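Tungstate ABC transporter, periplasmic tungstate-binding protein (Geobacter sulfurreducens, PDB 3LR1) probably captures tungstate in the periplasm and delivers it to its ABC transporter for uptake into the cell. Local coordinates at residues 60-63 with 64-68; 126-129 with 130-133; 156-159 with 160-164; 176-179 with 180-184. One frame throughout, in Å; residues are numbered along the deposited sequence.

Overall arrangement
All four contacts are local, and they are spread along a chain whose family is that of the periplasmic binding proteins. Contacts 1 and 2 each sit at the start of a helix beside a bound tungsten ion. The side chain of His-61 is about 5 Å from this tungsten ion, and the side chain of Thr-127 about 4 Å from it. The centres of contacts 1 and 2 are about 12 Å apart, and they touch where Lys-64 NZ comes within 3.4 Å of Thr-129 CG2. Contacts 3 and 4, about 11 Å apart between centres, form a second pair, with Phe-178 and Thr-183 packed on Ile-158. That pair stands on the far side of the chain's centre from contact 1, about 26 and 28 Å away between centres.

Contact 1: 60-63 with 64-68; sequences VHAR and KLEDK
Glu-66 folds back from the first turn of helix 63-71 onto Val-60 and Ala-62, the residues that lead into it. Its CB rests on Ala-62 O at 3.5 Å. With CG anti to its own carbonyl carbon (chi1 -68°), the chain runs back toward the helix start, and CG slides past Val-60 CG2 at 3.5 Å. CD lies over the same loop, 3.7 Å from Val-60 O. At the tip, OE1 receives the N-H of Ala-62, the N-cap residue, through its anti lone pair; the bond is 2.7 Å long and nearly straight (167°). The other oxygen, OE2, makes a salt bridge to Arg-78. Because Glu-66 N also donates to Ala-62 O at 2.9 Å, this one residue grips both backbone polar groups of the N-cap. With an alanine here, the buried N-H of Ala-62 would probably lose its acceptor and Arg-78 its carboxylate mate. Beside it on the helix, Arg-63 and Asp-67, four residues apart, make a long salt bridge, NE to OD1 4.0 Å, their planes almost perpendicular; the stronger partner of Arg-63 is Asp-80. His-61, beside a bound tungsten ion, meets the ring of Tyr-199. Val-60 hydrogen-bonds through its backbone to Gly-200 of strand 197-204, while Val-60, Ala-62 and Leu-65 pack on helix 43-51.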
loop_
_atom_site.group_PDB
_atom_site.type_symbol
_atom_site.label_atom_id
_atom_site.label_comp_id
_atom_site.label_asym_id
_atom_site.label_seq_id
_atom_site.Cartn_x
_atom_site.Cartn_y
_atom_site.Cartn_z
ATOM N N VAL A 60 0.839 -2.469 6.945
ATOM C CA VAL A 60 1.549 -2.437 5.669
ATOM C C VAL A 60 0.970 -3.460 4.724
ATOM O O VAL A 60 0.265 -4.363 5.131
ATOM C CB VAL A 60 3.057 -2.719 5.811
ATOM C CG1 VAL A 60 3.786 -1.560 6.596
ATOM C CG2 VAL A 60 3.310 -4.079 6.433
ATOM N N HIS A 61 1.282 -3.334 3.465
ATOM C CA HIS A 61 0.878 -4.332 2.471
ATOM C C HIS A 61 2.208 -4.829 1.919
ATOM O O HIS A 61 2.761 -4.244 1.023
ATOM C CB HIS A 61 -0.042 -3.738 1.328
ATOM C CG HIS A 61 -0.371 -4.751 0.275
ATOM N ND1 HIS A 61 -0.763 -6.041 0.587
ATOM C CD2 HIS A 61 -0.259 -4.718 -1.073
ATOM C CE1 HIS A 61 -0.900 -6.745 -0.528
ATOM N NE2 HIS A 61 -0.598 -5.969 -1.545
ATOM N N ALA A 62 2.717 -5.941 2.437
ATOM C CA ALA A 62 4.040 -6.480 2.005
ATOM C C ALA A 62 4.168 -7.848 2.631
ATOM O O ALA A 62 4.776 -8.049 3.718
ATOM C CB ALA A 62 5.159 -5.592 2.464
ATOM N N ARG A 63 3.507 -8.775 2.004
ATOM C CA ARG A 63 3.239 -10.063 2.646
ATOM C C ARG A 63 4.511 -10.805 3.128
ATOM O O ARG A 63 4.598 -11.257 4.284
ATOM C CB ARG A 63 2.423 -10.967 1.697
ATOM C CG ARG A 63 2.063 -12.347 2.314
ATOM C CD ARG A 63 1.546 -12.191 3.790
ATOM N NE ARG A 63 0.203 -12.728 3.999
ATOM C CZ ARG A 63 -0.910 -12.118 3.593
ATOM N NH1 ARG A 63 -0.821 -10.951 2.946
ATOM N NH2 ARG A 63 -2.112 -12.653 3.820
ATOM N N LYS A 64 5.524 -10.887 2.286
ATOM C CA LYS A 64 6.726 -11.616 2.695
ATOM C C LYS A 64 7.384 -10.964 3.889
ATOM O O LYS A 64 7.943 -11.619 4.766
ATOM C CB LYS A 64 7.763 -11.750 1.589
ATOM C CG LYS A 64 7.207 -11.997 0.243
ATOM C CD LYS A 64 8.325 -12.188 -0.834
ATOM C CE LYS A 64 7.763 -12.941 -2.080
ATOM N NZ LYS A 64 7.253 -12.079 -3.184
ATOM N N LEU A 65 7.439 -9.654 3.857
ATOM C CA LEU A 65 8.087 -8.924 4.929
ATOM C C LEU A 65 7.277 -8.994 6.236
ATOM O O LEU A 65 7.832 -9.093 7.318
ATOM C CB LEU A 65 8.286 -7.485 4.498
ATOM C CG LEU A 65 9.276 -7.290 3.371
ATOM C CD1 LEU A 65 9.388 -5.782 3.123
ATOM C CD2 LEU A 65 10.672 -7.975 3.698
ATOM N N GLU A 66 5.968 -8.989 6.135
ATOM C CA GLU A 66 5.085 -9.118 7.293
ATOM C C GLU A 66 5.299 -10.503 7.914
ATOM O O GLU A 66 5.386 -10.630 9.124
ATOM C CB GLU A 66 3.631 -8.987 6.873
ATOM C CG GLU A 66 3.170 -7.591 6.382
ATOM C CD GLU A 66 1.812 -7.669 5.664
ATOM O OE1 GLU A 66 1.662 -7.234 4.506
ATOM O OE2 GLU A 66 0.877 -8.182 6.262
ATOM N N ASP A 67 5.352 -11.549 7.073
ATOM C CA ASP A 67 5.600 -12.899 7.577
ATOM C C ASP A 67 6.886 -13.003 8.348
ATOM O O ASP A 67 6.942 -13.675 9.384
ATOM C CB ASP A 67 5.556 -13.934 6.453
ATOM C CG ASP A 67 4.126 -14.189 5.926
ATOM O OD1 ASP A 67 3.082 -13.762 6.498
ATOM O OD2 ASP A 67 4.029 -14.822 4.894
ATOM N N LYS A 68 7.937 -12.370 7.831
ATOM C CA LYS A 68 9.229 -12.372 8.490
ATOM C C LYS A 68 9.175 -11.651 9.824
ATOM O O LYS A 68 9.771 -12.060 10.757
ATOM C CB LYS A 68 10.323 -11.754 7.583
ATOM C CG LYS A 68 11.706 -11.884 8.161
ATOM C CD LYS A 68 12.836 -11.474 7.224
ATOM C CE LYS A 68 14.176 -11.585 7.918
ATOM N NZ LYS A 68 14.381 -10.569 8.966
#

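Contact 2: 126-129 with 130-133; sequences GTHT and KELD
Lys-130 joins Gly-126 through a backbone bond, N to O 3.0 Å, one of the i to i+4 bonds in the first turns of helix 126-137. The CB of Lys-130 rests on the same carbonyl oxygen, while the rest of its side chain leads off past Phe-86. Glu-131 follows, its N bonded to Thr-127 O. Its CG stands anti to the backbone N (chi1 179°), and a bend at chi2 brings OE1 to the edge of the His-128 ring, in the ring plane. There ND1 donates a weak, bent hydrogen bond of 3.3 Å (146°), with the ring and carboxylate planes 54° apart. Ser-120 is the stronger partner of OE1, and OE2 takes bonds from Tyr-147 and Trp-135. Leu-132 comes to the same imidazole by another route. Its CD1 lies over one face, displaced toward the rim near NE2, in a CH-pi contact 4.1 Å from the ring centroid, while its N bonds to His-128 O at 2.9 Å. Asp-133 closes the segment: its N bonds to Thr-129 O, and its carboxylate lies alongside Thr-129, OD2 3.9 Å from CG2. The helix belongs to a beta-alpha-beta unit with strands 118-120 and 147-149, and its first turn, at Thr-127, adjoins a bound tungsten ion. Chemically, the four donors around the buried carboxylate of Glu-131 are consistent with a charged group, and the weak ND1 bond and the leucine over the face probably limit rotation of the His-128 ring.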
loop_
_atom_site.group_PDB
_atom_site.type_symbol
_atom_site.label_atom_id
_atom_site.label_comp_id
_atom_site.label_asym_id
_atom_site.label_seq_id
_atom_site.Cartn_x
_atom_site.Cartn_y
_atom_site.Cartn_z
ATOM N N GLY A 126 4.747 -3.832 -1.275
ATOM C CA GLY A 126 3.802 -4.829 -1.769
ATOM C C GLY A 126 3.410 -4.545 -3.227
ATOM O O GLY A 126 3.027 -5.474 -3.961
ATOM N N THR A 127 3.472 -3.274 -3.645
ATOM C CA THR A 127 3.099 -2.926 -5.029
ATOM C C THR A 127 4.154 -3.498 -5.992
ATOM O O THR A 127 3.825 -4.145 -7.002
ATOM C CB THR A 127 2.878 -1.419 -5.234
ATOM O OG1 THR A 127 1.708 -1.017 -4.505
ATOM C CG2 THR A 127 2.696 -1.042 -6.748
ATOM N N HIS A 128 5.414 -3.303 -5.631
ATOM C CA HIS A 128 6.525 -3.904 -6.364
ATOM C C HIS A 128 6.393 -5.414 -6.481
ATOM O O HIS A 128 6.469 -5.961 -7.559
ATOM C CB HIS A 128 7.860 -3.554 -5.700
ATOM C CG HIS A 128 9.056 -3.884 -6.546
ATOM N ND1 HIS A 128 9.096 -3.627 -7.900
ATOM C CD2 HIS A 128 10.272 -4.397 -6.230
ATOM C CE1 HIS A 128 10.274 -3.988 -8.385
ATOM N NE2 HIS A 128 11.006 -4.460 -7.391
ATOM N N THR A 129 6.220 -6.097 -5.365
ATOM C CA THR A 129 6.007 -7.567 -5.361
ATOM C C THR A 129 4.868 -8.015 -6.274
ATOM O O THR A 129 4.959 -9.040 -6.973
ATOM C CB THR A 129 5.711 -7.996 -3.933
ATOM O OG1 THR A 129 6.879 -7.766 -3.175
ATOM C CG2 THR A 129 5.250 -9.455 -3.803
ATOM N N LYS A 130 3.780 -7.265 -6.283
ATOM C CA LYS A 130 2.654 -7.631 -7.109
ATOM C C LYS A 130 3.032 -7.454 -8.575
ATOM O O LYS A 130 2.713 -8.321 -9.439
ATOM C CB LYS A 130 1.402 -6.799 -6.786
ATOM C CG LYS A 130 0.196 -7.062 -7.720
ATOM C CD LYS A 130 -0.501 -8.380 -7.471
ATOM C CE LYS A 130 -1.078 -8.955 -8.761
ATOM N NZ LYS A 130 -2.560 -9.290 -8.701
ATOM N N GLU A 131 3.684 -6.335 -8.844
ATOM C CA GLU A 131 4.113 -6.036 -10.189
ATOM C C GLU A 131 5.005 -7.199 -10.702
ATOM O O GLU A 131 4.792 -7.716 -11.799
ATOM C CB GLU A 131 4.879 -4.685 -10.229
ATOM C CG GLU A 131 5.383 -4.330 -11.621
ATOM C CD GLU A 131 6.787 -3.680 -11.638
ATOM O OE1 GLU A 131 7.243 -3.088 -10.635
ATOM O OE2 GLU A 131 7.447 -3.765 -12.681
ATOM N N LEU A 132 6.002 -7.595 -9.897
ATOM C CA LEU A 132 6.909 -8.689 -10.283
ATOM C C LEU A 132 6.168 -10.020 -10.477
ATOM O O LEU A 132 6.427 -10.811 -11.451
ATOM C CB LEU A 132 8.044 -8.821 -9.270
ATOM C CG LEU A 132 9.019 -7.614 -9.260
ATOM C CD1 LEU A 132 10.281 -7.965 -8.439
ATOM C CD2 LEU A 132 9.424 -7.069 -10.650
ATOM N N ASP A 133 5.194 -10.262 -9.616
ATOM C CA ASP A 133 4.357 -11.460 -9.776
ATOM C C ASP A 133 3.628 -11.448 -11.100
ATOM O O ASP A 133 3.508 -12.500 -11.732
ATOM C CB ASP A 133 3.363 -11.630 -8.611
ATOM C CG ASP A 133 4.067 -11.968 -7.287
ATOM O OD1 ASP A 133 5.292 -12.294 -7.294
ATOM O OD2 ASP A 133 3.387 -11.856 -6.226
#

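Contact 3: 156-159 with 160-164; sequences PVIT and MATER
Ala-161 and Val-157 meet on the buried side of helix 154-164, an alpha-helix of the periplasmic-binding-protein fold, joined by a nearly straight backbone bond from Ala-161 N to Val-157 O of 2.8 Å (171°). This is the tight side. The CB of Ala-161 sits 3.6 Å from Val-157 O, a small methyl consistent with close packing on the sheet: Val-157 and Ala-161 both pack on Ile-119 of strand 118-120 and on Thr-168 of strand 167-171. Ile-158, next to them, turns its side chain to Thr-170, Thr-174 and Phe-178. Thr-162 N donates to Ile-158 O at 3.0 Å; the hydroxyl of Thr-162 also appears to donate to it, but that short bond is doubtful, since OG1 is modelled too close to a neighbouring atom. Selenomethionine Met-160 lies at the border between the two sides. Its N bonds to Pro-156 O at 2.9 Å, and CG anti to the backbone N (chi1 -170°) directs the chain to Ala-150 and Ile-119. The outer side is more open to solvent: Glu-163 is exposed and Thr-159 partly so, though Thr-159 also touches Phe-178. These two side chains run side by side, pointing the same way, above a backbone bond from Glu-163 N to Thr-159 O of 3.1 Å. Thr-159 OG1 is hydrogen-bonded to Gly-155 O, which leaves its methyl for the glutamate. Glu-163 CG leans on Thr-159 O at 3.3 Å, and the chain, extended beyond CG, ends with OE2 3.5 Å from Thr-159 CG2.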
loop_
_atom_site.group_PDB
_atom_site.type_symbol
_atom_site.label_atom_id
_atom_site.label_comp_id
_atom_site.label_asym_id
_atom_site.label_seq_id
_atom_site.Cartn_x
_atom_site.Cartn_y
_atom_site.Cartn_z
ATOM N N PRO A 156 5.283 9.566 -5.714
ATOM C CA PRO A 156 6.293 10.023 -6.686
ATOM C C PRO A 156 6.291 9.230 -7.991
ATOM O O PRO A 156 6.673 9.765 -9.034
ATOM C CB PRO A 156 7.616 9.829 -5.948
ATOM C CG PRO A 156 7.246 9.809 -4.499
ATOM C CD PRO A 156 5.773 9.593 -4.335
ATOM N N VAL A 157 5.880 7.953 -7.941
ATOM C CA VAL A 157 5.812 7.213 -9.190
ATOM C C VAL A 157 4.665 7.751 -10.068
ATOM O O VAL A 157 4.840 7.899 -11.250
ATOM C CB VAL A 157 5.752 5.691 -8.939
ATOM C CG1 VAL A 157 5.257 4.970 -10.208
ATOM C CG2 VAL A 157 7.228 5.243 -8.483
ATOM N N ILE A 158 3.514 8.080 -9.481
ATOM C CA ILE A 158 2.401 8.649 -10.272
ATOM C C ILE A 158 2.855 9.971 -10.878
ATOM O O ILE A 158 2.596 10.278 -12.076
ATOM C CB ILE A 158 1.114 8.838 -9.445
ATOM C CG1 ILE A 158 0.563 7.469 -9.022
ATOM C CG2 ILE A 158 0.118 9.671 -10.265
ATOM C CD1 ILE A 158 -0.608 7.509 -7.927
ATOM N N THR A 159 3.593 10.768 -10.112
ATOM C CA THR A 159 4.111 12.008 -10.696
ATOM C C THR A 159 5.079 11.768 -11.841
ATOM O O THR A 159 5.038 12.486 -12.834
ATOM C CB THR A 159 4.796 12.839 -9.589
ATOM O OG1 THR A 159 3.834 13.133 -8.595
ATOM C CG2 THR A 159 5.374 14.163 -10.084
HETATM N N MSE A 160 6.009 10.820 -11.685
HETATM C CA MSE A 160 6.991 10.552 -12.742
HETATM C C MSE A 160 6.251 9.973 -13.954
HETATM O O MSE A 160 6.504 10.389 -15.047
HETATM C CB MSE A 160 8.056 9.580 -12.256
HETATM C CG MSE A 160 9.283 9.427 -13.219
HETATM SE SE MSE A 160 10.505 8.000 -12.585
HETATM C CE MSE A 160 10.307 8.232 -10.653
ATOM N N ALA A 161 5.301 9.053 -13.752
ATOM C CA ALA A 161 4.537 8.514 -14.912
ATOM C C ALA A 161 3.876 9.643 -15.651
ATOM O O ALA A 161 3.917 9.650 -16.852
ATOM C CB ALA A 161 3.512 7.483 -14.533
ATOM N N THR A 162 3.348 10.620 -14.917
ATOM C CA THR A 162 2.594 11.711 -15.506
ATOM C C THR A 162 3.500 12.610 -16.375
ATOM O O THR A 162 3.196 12.907 -17.563
ATOM C CB THR A 162 1.924 12.581 -14.398
ATOM O OG1 THR A 162 1.171 11.759 -13.507
ATOM C CG2 THR A 162 0.971 13.643 -15.043
ATOM N N GLU A 163 4.654 12.956 -15.829
ATOM C CA GLU A 163 5.645 13.738 -16.589
ATOM C C GLU A 163 6.102 12.997 -17.852
ATOM O O GLU A 163 6.239 13.595 -18.926
ATOM C CB GLU A 163 6.836 14.085 -15.691
ATOM C CG GLU A 163 6.467 14.984 -14.523
ATOM C CD GLU A 163 7.676 15.457 -13.730
ATOM O OE1 GLU A 163 8.546 16.045 -14.384
ATOM O OE2 GLU A 163 7.738 15.278 -12.477
ATOM N N ARG A 164 6.298 11.685 -17.726
ATOM C CA ARG A 164 6.908 10.904 -18.801
ATOM C C ARG A 164 5.858 10.384 -19.775
ATOM O O ARG A 164 6.206 9.741 -20.740
ATOM C CB ARG A 164 7.701 9.711 -18.202
ATOM C CG ARG A 164 8.821 10.025 -17.175
ATOM C CD ARG A 164 10.190 10.372 -17.765
ATOM N NE ARG A 164 10.869 9.289 -18.503
ATOM C CZ ARG A 164 11.765 8.413 -18.006
ATOM N NH1 ARG A 164 12.138 8.413 -16.703
ATOM N NH2 ARG A 164 12.286 7.510 -18.850
#

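Contact 4: 176-179 with 180-184; sequences NAFK and GAKTD
Lys-182 reaches over Phe-178 by two bends in its chain, at chi2 (148°) and chi3 (68°), which swing CE and NZ across one face of the ring. Phe-178 has chi1 -93°, off the usual staggered positions, which presents that face to the lysine. CE stands almost over the middle of the ring, 3.8 Å from the centroid, in a CH-pi contact. NZ follows over the same face, 4.3 Å from the centroid, as a cation-pi partner, probably drawn to the pi cloud. At the base of the lysine, CB touches the rim at CD2, 3.7 Å away, so that both ends of the aliphatic chain lie against the aromatic. The backbone behind this cation-pi contact is the end of helix 172-178. Lys-179 leaves helical geometry, and a classic gamma-turn centred on Gly-180, whose phi is positive, carries a weak bond from Ala-181 N to Lys-179 O of 3.0 Å. An alpha-turn encloses it: Lys-182 N donates to Phe-178 O at 2.9 Å, lying in the carbonyl plane. Thr-183 N adds a weak, strongly bent second bond to that oxygen at 3.3 Å. Phe-178 also packs on Ile-158 of helix 154-164. A serine in place of Phe-178 would probably leave the Lys-182 chain free to swing and open a gap beside Ile-158. Thr-183 also touches Ile-158, although the placing of its side chain is uncertain.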
loop_
_atom_site.group_PDB
_atom_site.type_symbol
_atom_site.label_atom_id
_atom_site.label_comp_id
_atom_site.label_asym_id
_atom_site.label_seq_id
_atom_site.Cartn_x
_atom_site.Cartn_y
_atom_site.Cartn_z
ATOM N N ASN A 176 -6.824 7.628 -6.761
ATOM C CA ASN A 176 -8.059 8.352 -6.468
ATOM C C ASN A 176 -7.697 9.628 -5.738
ATOM O O ASN A 176 -8.287 10.651 -5.983
ATOM C CB ASN A 176 -9.024 7.542 -5.606
ATOM C CG ASN A 176 -9.795 6.474 -6.361
ATOM O OD1 ASN A 176 -9.830 6.429 -7.611
ATOM N ND2 ASN A 176 -10.498 5.614 -5.577
ATOM N N ALA A 177 -6.721 9.573 -4.830
ATOM C CA ALA A 177 -6.307 10.772 -4.085
ATOM C C ALA A 177 -5.542 11.774 -4.965
ATOM O O ALA A 177 -5.601 12.979 -4.728
ATOM C CB ALA A 177 -5.465 10.394 -2.823
ATOM N N PHE A 178 -4.840 11.282 -5.990
ATOM C CA PHE A 178 -4.050 12.162 -6.904
ATOM C C PHE A 178 -4.855 12.647 -8.155
ATOM O O PHE A 178 -4.478 13.617 -8.812
ATOM C CB PHE A 178 -2.853 11.354 -7.450
ATOM C CG PHE A 178 -1.596 11.491 -6.662
ATOM C CD1 PHE A 178 -1.562 11.176 -5.325
ATOM C CD2 PHE A 178 -0.423 11.908 -7.288
ATOM C CE1 PHE A 178 -0.378 11.335 -4.598
ATOM C CE2 PHE A 178 0.738 12.036 -6.574
ATOM C CZ PHE A 178 0.761 11.722 -5.242
ATOM N N LYS A 179 -5.956 11.950 -8.467
ATOM C CA LYS A 179 -6.644 12.077 -9.730
ATOM C C LYS A 179 -6.928 13.528 -9.968
ATOM O O LYS A 179 -7.498 14.176 -9.094
ATOM C CB LYS A 179 -7.976 11.318 -9.702
ATOM C CG LYS A 179 -8.858 11.482 -10.931
ATOM C CD LYS A 179 -10.010 10.480 -10.889
ATOM C CE LYS A 179 -11.222 10.889 -11.786
ATOM N NZ LYS A 179 -12.360 9.837 -11.801
ATOM N N GLY A 180 -6.541 14.010 -11.148
ATOM C CA GLY A 180 -6.946 15.347 -11.629
ATOM C C GLY A 180 -6.069 16.505 -11.150
ATOM O O GLY A 180 -5.619 17.347 -11.956
ATOM N N ALA A 181 -5.881 16.610 -9.830
ATOM C CA ALA A 181 -5.088 17.689 -9.245
ATOM C C ALA A 181 -3.614 17.443 -9.518
ATOM O O ALA A 181 -2.847 18.381 -9.847
ATOM C CB ALA A 181 -5.303 17.800 -7.692
ATOM N N LYS A 182 -3.217 16.194 -9.312
ATOM C CA LYS A 182 -1.823 15.832 -9.378
ATOM C C LYS A 182 -1.465 14.807 -10.482
ATOM O O LYS A 182 -0.314 14.439 -10.564
ATOM C CB LYS A 182 -1.385 15.367 -7.983
ATOM C CG LYS A 182 -1.116 16.573 -7.053
ATOM C CD LYS A 182 -1.433 16.298 -5.600
ATOM C CE LYS A 182 -0.530 15.312 -4.961
ATOM N NZ LYS A 182 -0.874 15.094 -3.486
ATOM N N THR A 183 -2.425 14.384 -11.308
ATOM C CA THR A 183 -2.139 13.652 -12.564
ATOM C C THR A 183 -3.212 13.978 -13.535
ATOM O O THR A 183 -4.330 14.247 -13.119
ATOM C CB THR A 183 -2.456 12.114 -12.644
ATOM O OG1 THR A 183 -3.193 11.577 -11.515
ATOM C CG2 THR A 183 -1.363 11.350 -13.152
ATOM N N ASP A 184 -2.930 13.760 -14.822
ATOM C CA ASP A 184 -3.960 13.686 -15.875
ATOM C C ASP A 184 -4.040 12.254 -16.453
ATOM O O ASP A 184 -4.754 12.038 -17.416
ATOM C CB ASP A 184 -3.686 14.705 -17.008
ATOM C CG ASP A 184 -2.328 14.518 -17.674
ATOM O OD1 ASP A 184 -1.565 13.653 -17.234
ATOM O OD2 ASP A 184 -2.011 15.221 -18.657
#